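Local coordinates for chemosensory protein (Mamestra brassicae, PDB 1N8V) that binds long-chain aliphatic ligands such as bromo-dodecanol inside an all-helical shell, and probably carries small hydrophobic semiochemicals in the moth's chemical senses, at residues I11-I16 and Y67-H72; D49-G54 and T91-K96. One frame throughout, in Å; residues are numbered along the deposited sequence.

From the N terminus, the chain first passes 11-16, which runs into the short helix 13-17; after 50 intervening residues, 35 of them helical, helix 60-76 returns at 67-72 and interaction 1 closes that loop. Within it lies 49-54, the last turn of helix 38-53 and Gly54 beyond it, which meets its partner at 91-96 in interaction 2, after 36 intervening residues. The two loops therefore cross, their segments alternating along the sequence. Interaction 1 ties helix 13-17 to helix 60-76; interaction 2 joins helix 38-53 to the turn leading into helix 95-102. Their centres are about 19 Å apart, on opposite sides of the chain's centre, yet both touch the bromo-dodecanol of chain E.

Interaction 1. Residues I11-I16 and Y67-H72; sequences INLDEI and YRVIEH. With BDD (bromo-dodecanol), chain C; BDD (bromo-dodecanol), chain E.
Part of the ligand pocket wall is formed where the N-terminal turn of helix 13-17 meets helix 60-76, through Leu13 against Val69 and Asp14 against Arg68. The polar half is a side-on salt bridge, both donors converging on one oxygen: Arg68 NE and Arg68 NH2 each lie 2.8 Å from Asp14 OD1. That oxygen sits 3° out of the guanidinium plane, whereas the carboxylate plane is turned 40° from it; NE meets OD1 nearly along its C-O axis, NH2 from the anti side but well out of the carboxylate plane. A bend at chi2 (79°) swings the arginine chain round to present this edge. On the pocket side Leu13 CD1 touches Val69 CG2 at 4.3 Å. The two methyls of Leu13 go to different ligands, CD2 lying 3.8 Å from C6 of the chain C bromo-dodecanol and CD1 3.9 Å from BR of the chain E molecule. Asn12 caps the short helix, its OD1 accepting from Glu15 N at 3.0 Å. A methionine in place of Arg68 would probably leave Asp14 without its charged mate. Two N-H groups on one oxygen fix the guanidinium's rotation and probably concentrate the carboxylate's charge there, beside an apolar contact.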
loop_
_atom_site.group_PDB
_atom_site.type_symbol
_atom_site.label_atom_id
_atom_site.label_comp_id
_atom_site.label_asym_id
_atom_site.label_seq_id
_atom_site.Cartn_x
_atom_site.Cartn_y
_atom_site.Cartn_z
ATOM N N ILE A 11 -12.701 -4.759 -3.323
ATOM C CA ILE A 11 -12.466 -4.903 -1.882
ATOM C C ILE A 11 -12.657 -3.524 -1.218
ATOM O O ILE A 11 -12.166 -2.523 -1.727
ATOM C CB ILE A 11 -11.057 -5.436 -1.637
ATOM C CG1 ILE A 11 -10.841 -5.706 -0.152
ATOM C CG2 ILE A 11 -10.032 -4.455 -2.149
ATOM C CD1 ILE A 11 -9.494 -6.278 0.159
ATOM N N ASN A 12 -13.368 -3.477 -0.093
ATOM C CA ASN A 12 -13.616 -2.219 0.603
ATOM C C ASN A 12 -12.421 -1.849 1.475
ATOM O O ASN A 12 -12.168 -2.458 2.513
ATOM C CB ASN A 12 -14.927 -2.262 1.430
ATOM C CG ASN A 12 -15.336 -0.880 1.935
ATOM O OD1 ASN A 12 -14.531 -0.187 2.535
ATOM N ND2 ASN A 12 -16.587 -0.472 1.674
ATOM N N LEU A 13 -11.678 -0.846 1.010
ATOM C CA LEU A 13 -10.495 -0.395 1.720
ATOM C C LEU A 13 -10.848 0.323 3.017
ATOM O O LEU A 13 -10.088 0.277 3.974
ATOM C CB LEU A 13 -9.631 0.521 0.841
ATOM C CG LEU A 13 -9.029 -0.171 -0.378
ATOM C CD1 LEU A 13 -8.285 0.853 -1.211
ATOM C CD2 LEU A 13 -8.082 -1.267 0.022
ATOM N N ASP A 14 -12.006 0.986 3.060
ATOM C CA ASP A 14 -12.404 1.708 4.268
ATOM C C ASP A 14 -12.578 0.757 5.459
ATOM O O ASP A 14 -12.216 1.094 6.593
ATOM C CB ASP A 14 -13.702 2.509 4.020
ATOM C CG ASP A 14 -13.520 3.665 3.046
ATOM O OD1 ASP A 14 -12.448 4.297 2.995
ATOM O OD2 ASP A 14 -14.436 4.040 2.263
ATOM N N GLU A 15 -13.139 -0.423 5.208
ATOM C CA GLU A 15 -13.347 -1.419 6.256
ATOM C C GLU A 15 -11.994 -1.937 6.792
ATOM O O GLU A 15 -11.815 -2.133 7.996
ATOM C CB GLU A 15 -14.229 -2.572 5.749
ATOM C CG GLU A 15 -15.703 -2.238 5.611
ATOM C CD GLU A 15 -16.523 -3.415 5.114
ATOM O OE1 GLU A 15 -16.515 -3.686 3.903
ATOM O OE2 GLU A 15 -17.183 -4.071 5.935
ATOM N N ILE A 16 -11.028 -2.142 5.901
ATOM C CA ILE A 16 -9.713 -2.597 6.298
ATOM C C ILE A 16 -9.022 -1.543 7.159
ATOM O O ILE A 16 -8.428 -1.854 8.204
ATOM C CB ILE A 16 -8.851 -2.927 5.046
ATOM C CG1 ILE A 16 -9.390 -4.192 4.359
ATOM C CG2 ILE A 16 -7.414 -3.063 5.431
ATOM C CD1 ILE A 16 -8.840 -4.414 2.956
ATOM N N TYR A 67 -3.621 5.959 -2.781
ATOM C CA TYR A 67 -3.567 7.232 -2.073
ATOM C C TYR A 67 -4.380 7.213 -0.790
ATOM O O TYR A 67 -3.957 7.777 0.212
ATOM C CB TYR A 67 -3.976 8.439 -2.913
ATOM C CG TYR A 67 -3.765 9.674 -2.080
ATOM C CD1 TYR A 67 -2.491 9.986 -1.581
ATOM C CD2 TYR A 67 -4.834 10.437 -1.662
ATOM C CE1 TYR A 67 -2.297 11.067 -0.762
ATOM C CE2 TYR A 67 -4.644 11.527 -0.846
ATOM C CZ TYR A 67 -3.375 11.853 -0.412
ATOM O OH TYR A 67 -3.219 12.949 0.419
ATOM N N ARG A 68 -5.554 6.587 -0.799
ATOM C CA ARG A 68 -6.339 6.465 0.407
ATOM C C ARG A 68 -5.570 5.752 1.535
ATOM O O ARG A 68 -5.519 6.213 2.681
ATOM C CB ARG A 68 -7.633 5.728 0.063
ATOM C CG ARG A 68 -8.482 5.355 1.237
ATOM C CD ARG A 68 -9.311 6.469 1.797
ATOM N NE ARG A 68 -10.170 5.910 2.827
ATOM C CZ ARG A 68 -9.905 5.943 4.128
ATOM N NH1 ARG A 68 -8.847 6.571 4.622
ATOM N NH2 ARG A 68 -10.741 5.365 4.961
ATOM N N VAL A 69 -4.950 4.627 1.202
ATOM C CA VAL A 69 -4.195 3.852 2.183
ATOM C C VAL A 69 -2.975 4.629 2.666
ATOM O O VAL A 69 -2.723 4.732 3.870
ATOM C CB VAL A 69 -3.763 2.483 1.610
ATOM C CG1 VAL A 69 -2.757 1.822 2.539
ATOM C CG2 VAL A 69 -4.968 1.579 1.387
ATOM N N ILE A 70 -2.245 5.217 1.729
ATOM C CA ILE A 70 -1.026 5.936 2.080
ATOM C C ILE A 70 -1.318 7.141 2.979
ATOM O O ILE A 70 -0.638 7.354 3.987
ATOM C CB ILE A 70 -0.245 6.327 0.805
ATOM C CG1 ILE A 70 0.371 5.082 0.184
ATOM C CG2 ILE A 70 0.831 7.366 1.110
ATOM C CD1 ILE A 70 0.911 5.297 -1.214
ATOM N N GLU A 71 -2.361 7.912 2.657
ATOM C CA GLU A 71 -2.717 9.069 3.484
ATOM C C GLU A 71 -3.086 8.610 4.898
ATOM O O GLU A 71 -2.689 9.236 5.899
ATOM C CB GLU A 71 -3.884 9.860 2.870
ATOM C CG GLU A 71 -4.176 11.126 3.673
ATOM C CD GLU A 71 -5.470 11.824 3.311
ATOM O OE1 GLU A 71 -6.338 11.188 2.691
ATOM O OE2 GLU A 71 -5.618 13.005 3.707
ATOM N N HIS A 72 -3.853 7.525 5.015
ATOM C CA HIS A 72 -4.220 7.001 6.323
ATOM C C HIS A 72 -2.986 6.612 7.136
ATOM O O HIS A 72 -2.891 6.905 8.325
ATOM C CB HIS A 72 -5.129 5.768 6.189
ATOM C CG HIS A 72 -5.500 5.173 7.511
ATOM N ND1 HIS A 72 -4.834 4.122 8.107
ATOM C CD2 HIS A 72 -6.459 5.550 8.388
ATOM C CE1 HIS A 72 -5.376 3.875 9.290
ATOM N NE2 HIS A 72 -6.377 4.715 9.473
HETATM O O1 BDD C . -7.652 -2.178 -5.183
HETATM C C1 BDD C . -7.551 -3.082 -4.093
HETATM C C2 BDD C . -6.608 -4.226 -4.456
HETATM C C3 BDD C . -5.634 -4.510 -3.321
HETATM C C4 BDD C . -6.233 -5.438 -2.274
HETATM C C5 BDD C . -5.395 -5.413 -0.999
HETATM C C6 BDD C . -5.801 -4.269 -0.066
HETATM C C7 BDD C . -4.785 -4.028 1.049
HETATM C C8 BDD C . -4.892 -2.618 1.631
HETATM C C9 BDD C . -4.050 -2.482 2.895
HETATM C C10 BDD C . -2.583 -2.216 2.582
HETATM C C11 BDD C . -1.759 -1.967 3.832
HETATM C C12 BDD C . -0.309 -1.615 3.504
HETATM BR BR BDD C . 0.558 -2.947 3.160
HETATM O O1 BDD E . 7.422 5.881 -0.780
HETATM C C1 BDD E . 6.329 5.141 -1.325
HETATM C C2 BDD E . 5.977 3.953 -0.420
HETATM C C3 BDD E . 4.663 3.323 -0.876
HETATM C C4 BDD E . 4.175 2.194 0.036
HETATM C C5 BDD E . 2.645 2.208 0.134
HETATM C C6 BDD E . 2.003 0.868 -0.179
HETATM C C7 BDD E . 0.476 0.919 -0.070
HETATM C C8 BDD E . -0.203 0.366 -1.303
HETATM C C9 BDD E . -1.686 0.108 -1.077
HETATM C C10 BDD E . -2.361 -0.446 -2.334
HETATM C C11 BDD E . -3.857 -0.143 -2.462
HETATM C C12 BDD E . -4.406 -0.162 -3.925
HETATM BR BR BDD E . -5.903 -0.764 -3.856
#

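Interaction 2. Residues D49-G54 and T91-K96. With BDD (bromo-dodecanol), chain D; BDD (bromo-dodecanol), chain E.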
loop_
_atom_site.group_PDB
_atom_site.type_symbol
_atom_site.label_atom_id
_atom_site.label_comp_id
_atom_site.label_asym_id
_atom_site.label_seq_id
_atom_site.Cartn_x
_atom_site.Cartn_y
_atom_site.Cartn_z
ATOM N N ASP A 49 7.335 -3.088 -8.349
ATOM C CA ASP A 49 7.167 -2.665 -9.735
ATOM C C ASP A 49 6.431 -1.330 -9.790
ATOM O O ASP A 49 6.804 -0.418 -10.543
ATOM C CB ASP A 49 6.407 -3.725 -10.547
ATOM C CG ASP A 49 6.229 -3.338 -11.992
ATOM O OD1 ASP A 49 7.196 -3.409 -12.780
ATOM O OD2 ASP A 49 5.124 -2.945 -12.406
ATOM N N ALA A 50 5.365 -1.177 -9.020
ATOM C CA ALA A 50 4.572 0.047 -9.054
ATOM C C ALA A 50 5.388 1.244 -8.581
ATOM O O ALA A 50 5.193 2.369 -9.062
ATOM C CB ALA A 50 3.331 -0.113 -8.230
ATOM N N ILE A 51 6.293 1.021 -7.642
ATOM C CA ILE A 51 7.192 2.083 -7.159
ATOM C C ILE A 51 8.171 2.497 -8.243
ATOM O O ILE A 51 8.490 3.701 -8.409
ATOM C CB ILE A 51 7.971 1.585 -5.908
ATOM C CG1 ILE A 51 7.006 1.414 -4.751
ATOM C CG2 ILE A 51 9.132 2.541 -5.523
ATOM C CD1 ILE A 51 6.348 2.617 -4.362
ATOM N N GLU A 52 8.665 1.530 -8.980
ATOM C CA GLU A 52 9.657 1.813 -10.015
ATOM C C GLU A 52 9.079 2.543 -11.227
ATOM O O GLU A 52 9.845 3.211 -11.943
ATOM C CB GLU A 52 10.363 0.558 -10.483
ATOM C CG GLU A 52 11.061 -0.205 -9.360
ATOM C CD GLU A 52 12.111 0.592 -8.615
ATOM O OE1 GLU A 52 12.850 1.367 -9.255
ATOM O OE2 GLU A 52 12.214 0.445 -7.381
ATOM N N ASN A 53 7.765 2.459 -11.477
ATOM C CA ASN A 53 7.138 3.104 -12.648
ATOM C C ASN A 53 5.952 4.019 -12.363
ATOM O O ASN A 53 5.196 4.388 -13.266
ATOM C CB ASN A 53 6.783 2.101 -13.722
ATOM C CG ASN A 53 5.800 1.085 -13.248
ATOM O OD1 ASN A 53 4.920 1.374 -12.458
ATOM N ND2 ASN A 53 5.948 -0.128 -13.756
ATOM N N GLY A 54 5.803 4.442 -11.122
ATOM C CA GLY A 54 4.746 5.362 -10.749
ATOM C C GLY A 54 3.334 4.927 -11.065
ATOM O O GLY A 54 2.487 5.708 -11.510
ATOM N N THR A 91 15.318 4.631 -1.831
ATOM C CA THR A 91 15.959 5.867 -2.291
ATOM C C THR A 91 15.002 7.055 -2.177
ATOM O O THR A 91 15.350 8.182 -2.586
ATOM C CB THR A 91 16.482 5.758 -3.742
ATOM O OG1 THR A 91 15.393 5.629 -4.650
ATOM C CG2 THR A 91 17.367 4.522 -3.929
ATOM N N GLY A 92 13.785 6.825 -1.688
ATOM C CA GLY A 92 12.830 7.897 -1.489
ATOM C C GLY A 92 12.277 8.615 -2.701
ATOM O O GLY A 92 12.096 9.829 -2.661
ATOM N N ASN A 93 11.945 7.874 -3.750
ATOM C CA ASN A 93 11.367 8.469 -4.950
ATOM C C ASN A 93 10.080 9.223 -4.608
ATOM O O ASN A 93 9.812 10.301 -5.157
ATOM C CB ASN A 93 11.027 7.390 -6.012
ATOM C CG ASN A 93 12.271 6.700 -6.594
ATOM O OD1 ASN A 93 13.145 7.347 -7.109
ATOM N ND2 ASN A 93 12.332 5.376 -6.488
ATOM N N TRP A 94 9.241 8.629 -3.760
ATOM C CA TRP A 94 7.896 9.130 -3.540
ATOM C C TRP A 94 7.570 9.610 -2.130
ATOM O O TRP A 94 6.479 10.114 -1.889
ATOM C CB TRP A 94 6.882 8.027 -3.906
ATOM C CG TRP A 94 7.097 7.420 -5.278
ATOM C CD1 TRP A 94 7.641 6.188 -5.559
ATOM C CD2 TRP A 94 6.788 8.017 -6.539
ATOM N NE1 TRP A 94 7.706 5.999 -6.917
ATOM C CE2 TRP A 94 7.195 7.111 -7.540
ATOM C CE3 TRP A 94 6.219 9.232 -6.927
ATOM C CZ2 TRP A 94 7.009 7.373 -8.901
ATOM C CZ3 TRP A 94 6.064 9.494 -8.282
ATOM C CH2 TRP A 94 6.461 8.567 -9.236
ATOM N N ARG A 95 8.476 9.401 -1.184
ATOM C CA ARG A 95 8.154 9.685 0.219
ATOM C C ARG A 95 7.718 11.116 0.470
ATOM O O ARG A 95 6.630 11.354 1.027
ATOM C CB ARG A 95 9.317 9.299 1.121
ATOM C CG ARG A 95 9.007 9.478 2.588
ATOM C CD ARG A 95 10.079 9.009 3.542
ATOM N NE ARG A 95 9.796 9.438 4.914
ATOM C CZ ARG A 95 10.608 9.206 5.933
ATOM N NH1 ARG A 95 11.702 8.492 5.752
ATOM N NH2 ARG A 95 10.314 9.680 7.130
ATOM N N LYS A 96 8.529 12.080 0.046
ATOM C CA LYS A 96 8.172 13.464 0.292
ATOM C C LYS A 96 6.923 13.873 -0.499
ATOM O O LYS A 96 6.071 14.595 0.015
ATOM C CB LYS A 96 9.334 14.399 0.023
ATOM C CG LYS A 96 8.977 15.838 0.387
ATOM C CD LYS A 96 10.164 16.763 0.431
ATOM C CE LYS A 96 9.818 18.107 1.096
ATOM N NZ LYS A 96 8.799 18.882 0.334
HETATM O O1 BDD D . 3.475 6.224 -7.135
HETATM C C1 BDD D . 3.900 5.039 -6.474
HETATM C C2 BDD D . 2.668 4.185 -6.183
HETATM C C3 BDD D . 2.730 3.554 -4.792
HETATM C C4 BDD D . 1.559 2.612 -4.534
HETATM C C5 BDD D . 1.451 1.494 -5.562
HETATM C C6 BDD D . 0.265 0.566 -5.332
HETATM C C7 BDD D . 0.359 -0.683 -6.212
HETATM C C8 BDD D . -0.937 -1.484 -6.252
HETATM C C9 BDD D . -0.747 -2.879 -6.846
HETATM C C10 BDD D . -2.087 -3.605 -7.030
HETATM C C11 BDD D . -1.972 -5.094 -7.361
HETATM C C12 BDD D . -3.292 -5.886 -7.127
HETATM BR BR BDD D . -3.560 -6.494 -5.621
HETATM O O1 BDD E . 7.422 5.881 -0.780
HETATM C C1 BDD E . 6.329 5.141 -1.325
HETATM C C2 BDD E . 5.977 3.953 -0.420
HETATM C C3 BDD E . 4.663 3.323 -0.876
HETATM C C4 BDD E . 4.175 2.194 0.036
HETATM C C5 BDD E . 2.645 2.208 0.134
HETATM C C6 BDD E . 2.003 0.868 -0.179
HETATM C C7 BDD E . 0.476 0.919 -0.070
HETATM C C8 BDD E . -0.203 0.366 -1.303
HETATM C C9 BDD E . -1.686 0.108 -1.077
HETATM C C10 BDD E . -2.361 -0.446 -2.334
HETATM C C11 BDD E . -3.857 -0.143 -2.462
HETATM C C12 BDD E . -4.406 -0.162 -3.925
HETATM BR BR BDD E . -5.903 -0.764 -3.856
HETATM O O HOH W 1 13.848 3.632 -8.279
#
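Trp94 meets Ile51 and Gly54 in the bromo-dodecanol pocket of this all-helical chemosensory fold, beside the hydroxyl ends of two ligands, where the C-terminal part of helix 38-53 faces the turn before helix 95-102. Trp94 CB lies 3.8 Å from O1 of the chain E bromo-dodecanol. From there CG stands anti to the carbonyl carbon (chi1 -51°), directing the indole toward helix 38-53. Trp94 CD1 comes next, 3.9 Å from CG2 of Ile51, the isoleucine and the indole running antiparallel alongside one another. Trp94 NE1 then donates to Ile51 O at 2.8 Å, an almost straight bond (171°) that lies in the carbonyl plane on a lone pair and 4° from the ring plane. At the ring fusion, Trp94 CD2 and CE2 lie under the hydroxyl end of the chain D ligand, whose O1 stands 3.7 Å above the ring plane, while Asn93 CB covers the opposite face toward its rim. At the far end Trp94 CZ2 reaches Gly54 CA at 3.5 Å, and a CB there would crowd CH2. Asp89 accepts from the backbone N of both Asn93 and Trp94, consistent with a firmly held turn, and its OD2 is also hydrogen-bonded to a bromo-dodecanol. Ile51 CD1 touches both ligands, 3.8 Å from C3 of the chain D molecule. One water bridges the segments, donating to Glu52 OE1 and accepting from Asn93 ND2 at 2.9 Å.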